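Local atomic coordinates of protein similar to metal-dependent hydrolase (PDB entry 3ESH), a protein that probably acts as a metal-dependent hydrolase of the metallo-beta-lactamase superfamily. Residues 121-124 / 125-129; 144-147 / 148-151; 230-233 / 234-238. All blocks are in the same frame, centred on the assembly; numbering follows the deposited sequence.

Interaction 1: residues 121-124 / 125-129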
loop_
_atom_site.group_PDB
_atom_site.type_symbol
_atom_site.label_atom_id
_atom_site.label_comp_id
_atom_site.label_asym_id
_atom_site.label_seq_id
_atom_site.Cartn_x
_atom_site.Cartn_y
_atom_site.Cartn_z
ATOM N N ALA A 121 -14.052 37.310 -8.738
ATOM C CA ALA A 121 -13.175 38.021 -7.829
ATOM C C ALA A 121 -13.051 37.050 -6.634
ATOM O O ALA A 121 -12.629 37.440 -5.546
ATOM C CB ALA A 121 -13.776 39.332 -7.334
ATOM N N GLY A 122 -13.438 35.794 -6.855
ATOM C CA GLY A 122 -13.345 34.760 -5.843
ATOM C C GLY A 122 -13.666 35.143 -4.417
ATOM O O GLY A 122 -13.077 34.581 -3.494
ATOM N N HIS A 123 -14.585 36.082 -4.214
ATOM C CA HIS A 123 -14.926 36.459 -2.846
ATOM C C HIS A 123 -15.408 35.216 -2.117
ATOM O O HIS A 123 -14.604 34.467 -1.572
ATOM C CB HIS A 123 -16.028 37.511 -2.790
ATOM C CG HIS A 123 -16.519 37.786 -1.401
ATOM N ND1 HIS A 123 -17.742 38.369 -1.142
ATOM C CD2 HIS A 123 -15.963 37.539 -0.187
ATOM C CE1 HIS A 123 -17.917 38.466 0.162
ATOM N NE2 HIS A 123 -16.852 37.970 0.766
ATOM N N ALA A 124 -16.718 34.998 -2.114
ATOM C CA ALA A 124 -17.286 33.834 -1.454
ATOM C C ALA A 124 -18.746 34.002 -1.107
ATOM O O ALA A 124 -19.084 34.752 -0.205
ATOM C CB ALA A 124 -16.522 33.508 -0.177
ATOM N N ILE A 125 -19.612 33.309 -1.834
ATOM C CA ILE A 125 -21.036 33.345 -1.537
ATOM C C ILE A 125 -20.975 32.622 -0.194
ATOM O O ILE A 125 -19.998 31.910 0.039
ATOM C CB ILE A 125 -21.829 32.467 -2.533
ATOM C CG1 ILE A 125 -21.425 32.787 -3.979
ATOM C CG2 ILE A 125 -23.302 32.649 -2.306
ATOM C CD1 ILE A 125 -21.642 34.216 -4.394
ATOM N N PHE A 126 -21.947 32.778 0.699
ATOM C CA PHE A 126 -21.907 32.053 1.987
ATOM C C PHE A 126 -20.736 32.418 2.933
ATOM O O PHE A 126 -19.962 31.549 3.350
ATOM C CB PHE A 126 -21.905 30.535 1.745
ATOM C CG PHE A 126 -23.067 30.051 0.916
ATOM C CD1 PHE A 126 -22.867 29.397 -0.293
ATOM C CD2 PHE A 126 -24.365 30.294 1.327
ATOM C CE1 PHE A 126 -23.951 28.995 -1.074
ATOM C CE2 PHE A 126 -25.455 29.896 0.556
ATOM C CZ PHE A 126 -25.252 29.250 -0.645
ATOM N N GLU A 127 -20.655 33.704 3.294
ATOM C CA GLU A 127 -19.628 34.301 4.158
ATOM C C GLU A 127 -19.468 33.832 5.605
ATOM O O GLU A 127 -18.352 33.857 6.133
ATOM C CB GLU A 127 -19.822 35.811 4.210
ATOM C CG GLU A 127 -19.970 36.497 2.861
ATOM C CD GLU A 127 -20.324 37.981 2.990
ATOM O OE1 GLU A 127 -20.823 38.551 1.989
ATOM O OE2 GLU A 127 -20.100 38.578 4.075
ATOM N N ASN A 128 -20.555 33.453 6.269
ATOM C CA ASN A 128 -20.471 33.014 7.656
ATOM C C ASN A 128 -20.436 31.497 7.803
ATOM O O ASN A 128 -20.317 30.979 8.914
ATOM C CB ASN A 128 -21.654 33.543 8.464
ATOM C CG ASN A 128 -21.790 35.040 8.386
ATOM O OD1 ASN A 128 -20.849 35.778 8.669
ATOM N ND2 ASN A 128 -22.973 35.503 8.002
ATOM N N ALA A 129 -20.521 30.788 6.684
ATOM C CA ALA A 129 -20.533 29.331 6.720
ATOM C C ALA A 129 -19.186 28.640 6.810
ATOM O O ALA A 129 -18.208 29.052 6.180
ATOM C CB ALA A 129 -21.294 28.783 5.510
#

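Interaction 2: residues 144-147 / 148-151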
loop_
_atom_site.group_PDB
_atom_site.type_symbol
_atom_site.label_atom_id
_atom_site.label_comp_id
_atom_site.label_asym_id
_atom_site.label_seq_id
_atom_site.Cartn_x
_atom_site.Cartn_y
_atom_site.Cartn_z
ATOM N N PRO A 144 -4.585 19.503 -8.945
ATOM C CA PRO A 144 -5.154 18.514 -9.863
ATOM C C PRO A 144 -4.159 17.999 -10.898
ATOM O O PRO A 144 -3.252 18.726 -11.284
ATOM C CB PRO A 144 -6.304 19.284 -10.509
ATOM C CG PRO A 144 -5.710 20.688 -10.611
ATOM C CD PRO A 144 -5.057 20.865 -9.269
ATOM N N ASN A 145 -4.353 16.755 -11.343
ATOM C CA ASN A 145 -3.503 16.121 -12.358
ATOM C C ASN A 145 -4.029 16.445 -13.774
ATOM O O ASN A 145 -5.020 17.147 -13.899
ATOM C CB ASN A 145 -3.460 14.607 -12.113
ATOM C CG ASN A 145 -4.851 13.992 -12.024
ATOM O OD1 ASN A 145 -5.194 13.303 -11.056
ATOM N ND2 ASN A 145 -5.661 14.247 -13.036
ATOM N N ILE A 146 -3.380 15.933 -14.828
ATOM C CA ILE A 146 -3.816 16.240 -16.201
ATOM C C ILE A 146 -5.238 15.848 -16.531
ATOM O O ILE A 146 -5.798 16.332 -17.516
ATOM C CB ILE A 146 -2.921 15.624 -17.303
ATOM C CG1 ILE A 146 -2.780 14.119 -17.105
ATOM C CG2 ILE A 146 -1.595 16.375 -17.364
ATOM C CD1 ILE A 146 -2.024 13.445 -18.242
ATOM N N ARG A 147 -5.825 14.979 -15.718
ATOM C CA ARG A 147 -7.197 14.569 -15.929
ATOM C C ARG A 147 -8.198 15.347 -15.066
ATOM O O ARG A 147 -9.200 15.822 -15.584
ATOM C CB ARG A 147 -7.364 13.059 -15.686
ATOM C CG ARG A 147 -8.807 12.644 -15.455
ATOM C CD ARG A 147 -9.042 11.167 -15.717
ATOM N NE ARG A 147 -10.263 10.686 -15.076
ATOM C CZ ARG A 147 -11.047 9.738 -15.578
ATOM N NH1 ARG A 147 -10.732 9.174 -16.738
ATOM N NH2 ARG A 147 -12.131 9.342 -14.909
ATOM N N SER A 148 -7.953 15.475 -13.764
ATOM C CA SER A 148 -8.902 16.180 -12.895
ATOM C C SER A 148 -8.824 17.698 -13.037
ATOM O O SER A 148 -9.599 18.437 -12.439
ATOM C CB SER A 148 -8.722 15.771 -11.419
ATOM O OG SER A 148 -7.415 16.007 -10.936
ATOM N N LYS A 149 -7.876 18.136 -13.851
ATOM C CA LYS A 149 -7.649 19.541 -14.126
ATOM C C LYS A 149 -8.907 20.079 -14.801
ATOM O O LYS A 149 -9.354 21.199 -14.527
ATOM C CB LYS A 149 -6.455 19.667 -15.065
ATOM C CG LYS A 149 -6.198 21.041 -15.618
ATOM C CD LYS A 149 -5.539 20.944 -16.988
ATOM C CE LYS A 149 -4.259 20.104 -16.951
ATOM N NZ LYS A 149 -3.608 19.946 -18.296
ATOM N N SER A 150 -9.482 19.259 -15.677
ATOM C CA SER A 150 -10.689 19.647 -16.401
ATOM C C SER A 150 -11.895 20.000 -15.508
ATOM O O SER A 150 -12.772 20.737 -15.939
ATOM C CB SER A 150 -11.068 18.567 -17.422
ATOM O OG SER A 150 -11.349 17.340 -16.790
ATOM N N THR A 151 -11.954 19.491 -14.278
ATOM C CA THR A 151 -13.069 19.856 -13.389
ATOM C C THR A 151 -12.663 20.605 -12.116
ATOM O O THR A 151 -13.478 21.302 -11.522
ATOM C CB THR A 151 -13.967 18.642 -12.995
ATOM O OG1 THR A 151 -13.158 17.544 -12.556
ATOM C CG2 THR A 151 -14.809 18.212 -14.177
#

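Interaction 3: residues 230-233 / 234-238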
loop_
_atom_site.group_PDB
_atom_site.type_symbol
_atom_site.label_atom_id
_atom_site.label_comp_id
_atom_site.label_asym_id
_atom_site.label_seq_id
_atom_site.Cartn_x
_atom_site.Cartn_y
_atom_site.Cartn_z
ATOM N N ILE A 230 -18.001 0.761 -7.247
ATOM C CA ILE A 230 -18.817 -0.429 -7.223
ATOM C C ILE A 230 -18.802 -1.027 -5.809
ATOM O O ILE A 230 -19.846 -1.387 -5.264
ATOM C CB ILE A 230 -18.294 -1.448 -8.250
ATOM C CG1 ILE A 230 -18.420 -0.838 -9.650
ATOM C CG2 ILE A 230 -19.050 -2.762 -8.129
ATOM C CD1 ILE A 230 -17.666 -1.581 -10.724
ATOM N N ARG A 231 -17.619 -1.121 -5.214
ATOM C CA ARG A 231 -17.500 -1.666 -3.878
ATOM C C ARG A 231 -18.438 -0.944 -2.923
ATOM O O ARG A 231 -19.191 -1.575 -2.195
ATOM C CB ARG A 231 -16.067 -1.544 -3.364
ATOM C CG ARG A 231 -15.857 -2.061 -1.938
ATOM C CD ARG A 231 -14.431 -1.769 -1.453
ATOM N NE ARG A 231 -14.236 -2.105 -0.049
ATOM C CZ ARG A 231 -13.849 -3.300 0.400
ATOM N NH1 ARG A 231 -13.605 -4.293 -0.452
ATOM N NH2 ARG A 231 -13.700 -3.505 1.709
ATOM N N GLU A 232 -18.400 0.382 -2.929
ATOM C CA GLU A 232 -19.248 1.179 -2.034
ATOM C C GLU A 232 -20.737 1.011 -2.333
ATOM O O GLU A 232 -21.540 0.826 -1.419
ATOM C CB GLU A 232 -18.873 2.665 -2.113
ATOM C CG GLU A 232 -17.460 2.969 -1.689
ATOM C CD GLU A 232 -17.226 2.722 -0.210
ATOM O OE1 GLU A 232 -17.838 3.422 0.626
ATOM O OE2 GLU A 232 -16.430 1.828 0.117
ATOM N N LYS A 233 -21.102 1.089 -3.606
ATOM C CA LYS A 233 -22.492 0.930 -4.015
ATOM C C LYS A 233 -23.015 -0.463 -3.673
ATOM O O LYS A 233 -24.144 -0.601 -3.204
ATOM C CB LYS A 233 -22.635 1.175 -5.526
ATOM C CG LYS A 233 -22.378 2.621 -5.949
ATOM C CD LYS A 233 -22.440 2.796 -7.455
ATOM C CE LYS A 233 -23.844 2.644 -7.975
ATOM N NZ LYS A 233 -23.856 2.785 -9.456
ATOM N N GLU A 234 -22.196 -1.490 -3.908
ATOM C CA GLU A 234 -22.598 -2.867 -3.619
ATOM C C GLU A 234 -23.008 -3.052 -2.162
ATOM O O GLU A 234 -23.934 -3.805 -1.868
ATOM C CB GLU A 234 -21.465 -3.844 -3.950
ATOM C CG GLU A 234 -21.717 -5.259 -3.440
ATOM C CD GLU A 234 -20.549 -6.211 -3.682
ATOM O OE1 GLU A 234 -19.427 -5.894 -3.242
ATOM O OE2 GLU A 234 -20.754 -7.275 -4.305
ATOM N N ARG A 235 -22.346 -2.347 -1.251
ATOM C CA ARG A 235 -22.663 -2.501 0.154
ATOM C C ARG A 235 -23.616 -1.464 0.746
ATOM O O ARG A 235 -24.502 -1.813 1.522
ATOM C CB ARG A 235 -21.372 -2.558 0.980
ATOM C CG ARG A 235 -21.195 -1.392 1.924
ATOM C CD ARG A 235 -20.060 -1.605 2.902
ATOM N NE ARG A 235 -19.975 -0.469 3.809
ATOM C CZ ARG A 235 -19.537 0.737 3.463
ATOM N NH1 ARG A 235 -19.126 0.964 2.219
ATOM N NH2 ARG A 235 -19.535 1.722 4.354
HETATM N N MSE A 236 -23.445 -0.197 0.385
HETATM C CA MSE A 236 -24.300 0.868 0.914
HETATM C C MSE A 236 -25.770 0.763 0.526
HETATM O O MSE A 236 -26.638 0.705 1.399
HETATM C CB MSE A 236 -23.786 2.239 0.477
HETATM C CG MSE A 236 -22.392 2.514 0.939
HETATM SE SE MSE A 236 -21.905 4.301 0.388
HETATM C CE MSE A 236 -20.890 4.689 1.937
ATOM N N ILE A 237 -26.054 0.748 -0.777
ATOM C CA ILE A 237 -27.430 0.693 -1.264
ATOM C C ILE A 237 -28.311 -0.385 -0.622
ATOM O O ILE A 237 -29.408 -0.086 -0.151
ATOM C CB ILE A 237 -27.443 0.592 -2.809
ATOM C CG1 ILE A 237 -26.830 1.870 -3.386
ATOM C CG2 ILE A 237 -28.856 0.419 -3.329
ATOM C CD1 ILE A 237 -26.704 1.901 -4.901
ATOM N N PRO A 238 -27.852 -1.646 -0.585
ATOM C CA PRO A 238 -28.696 -2.671 0.036
ATOM C C PRO A 238 -28.960 -2.370 1.522
ATOM O O PRO A 238 -30.048 -2.619 2.037
ATOM C CB PRO A 238 -27.882 -3.953 -0.160
ATOM C CG PRO A 238 -27.161 -3.694 -1.452
ATOM C CD PRO A 238 -26.707 -2.258 -1.283
#

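Interaction 1: residues 121-124 / 125-129
His-123 and Glu-127 provide the one polar side-chain approach here, and it is a loose one. The imidazole offers its edge: CE1 lies 3.4 Å from OE1 of Glu-127, near the ring plane, while NE2 of His-123 stays 4.2 Å from the same OE1. Because a carbon faces the oxygen, no hydrogen bond forms. Ring and carboxylate planes are turned 52° apart and the two side chains cross at about a right angle. The extended Glu-127 chain carries its carboxylate up to the imidazole. A carboxylate this near would tend to favour a protonated imidazole, though the charge is not seen.

Contacts with the backbone come next. Glu-127 CG rests 3.6 Å from the O of Ala-124, whose small side chain suits a buried position against Asp-159. All of this lies in the irregular loop between helix 111-114 and strand 130-134 of the metallo-beta-lactamase fold, where Gly-122 suits its positive phi, His-123 N is held by Asp-119 OD1, and Glu-127 O receives a hydrogen bond from Lys-163 NZ.

Apolar packing is supplied by Ile-125 and Phe-126. Ile-125 CG2 lies 3.8 Å above one face of the Phe-126 ring, offset toward its rim. The bulky, nonpolar ring is buried against Ile-87 and Leu-91 of helix 87-92.

Interaction 2: residues 144-147 / 148-151
Asn-145 and Ser-148 meet where the backbone N of Asn-145 donates to Ser-148 OG, 3.2 Å away with an N-H...acceptor angle of 144°. They belong to a compact run of turns in the loop joining helix 135-142 to strand 164-167 of the metallo-beta-lactamase fold. A weak bond from Lys-149 N to Asn-145 O, at 3.0 Å, closes the chain over five residues. The next turn hangs on Arg-147 O, gripped twice by one residue: Ser-150 OG donates at 2.9 Å, nearly along the C=O axis, and Ser-150 N adds a weak bond at 3.4 Å. Serine suits this place because its short hydroxyl, set between backbone N and carbonyl carbon (chi1 62°), can fold back onto a carbonyl three residues earlier.

Van der Waals contacts fill in around these bonds. Pro-144 CB lies against the hydroxyl of Ser-148, 3.5 Å from OG, and against the backbone of Lys-149, while the Lys-149 chain bends at chi3 so that CE passes 4.0 Å from Ile-146 CA.

Farther out, Glu-140 OE2 hydrogen-bonds to the buried Ser-148 OG, giving that hydroxyl a second partner, and Ile-146 packs on Glu-234 of a second subunit. Arg-147, extended from CG to NE, reaches away from the turn to make a salt bridge from NE to Asp-224 OD1 and a hydrogen bond from NH2 to Ala-221 O.

Interaction 3: residues 230-233 / 234-238
Met-236, a selenomethionine in the crystal, packs closely on the turn before it. Its N donates to Glu-232 O at 2.8 Å with an N-H...acceptor angle of 167°, and its CG lies 3.0 Å from that same oxygen. Its CE then reaches 3.6 Å from Glu-232 OE1. The long, flexible, nonpolar side chain suits a buried place against Met-204. Glu-234 N is held as firmly, 2.7 Å from Ile-230 O. These are the well-formed alpha-helical bonds of helix 226-242, which lies in the crossover between the parallel neighbouring strands 199-203 and 246-248.

The bonding slackens elsewhere. Arg-235 N shares two weak bonds, to Arg-231 O and to Glu-232 O, and Ile-237 N bonds weakly to Lys-233 O at 3.4 Å. One residue on, the helix kinks at Pro-238, whose ring nitrogen has no hydrogen to donate; its CD instead sits 3.6 Å from Lys-233 O.

The partly exposed side, formed by Arg-231, Glu-234 and Arg-235, carries charge and meets another copy of the protein. Arg-231 pairs with Asp-136 of the third subunit, and Glu-234 OE1 bonds to His-139 there. The extended Arg-235 runs alongside the buried Glu-232, which is bent at chi2 (-67°), and its NH1 reaches back to make a salt bridge to Glu-232 OE1 at 3.2 Å. The oxygen lies at the guanidinium edge, in its plane, yet NH1 stands well above the carboxylate plane, the two planes being 58° apart. Glu-168 of the third subunit forms a second salt bridge to that NH1. Two carboxylates meeting one NH1 would balance its charge and probably limit how the guanidinium can turn.

All three interactions are local and follow in series along the metallo-beta-lactamase fold, without touching one another. Interactions 1 and 3 lie on opposite sides of the chain's centre, their own centres about 35 Å apart; both are partly buried, interaction 2 more superficial. Only interaction 3 has regular helical bonding; interaction 2 closes irregular turns with serine hydroxyls, and interaction 1 has no hydrogen bond between its segments, leaning on ring-edge and apolar contact. Assembly separates them too: no other chain touches interaction 1, whereas interactions 2 and 3 meet across a subunit interface, Ile-146 packing on Glu-234 and Arg-147 on Ile-230 of another copy. Interaction 3 also reaches the third subunit.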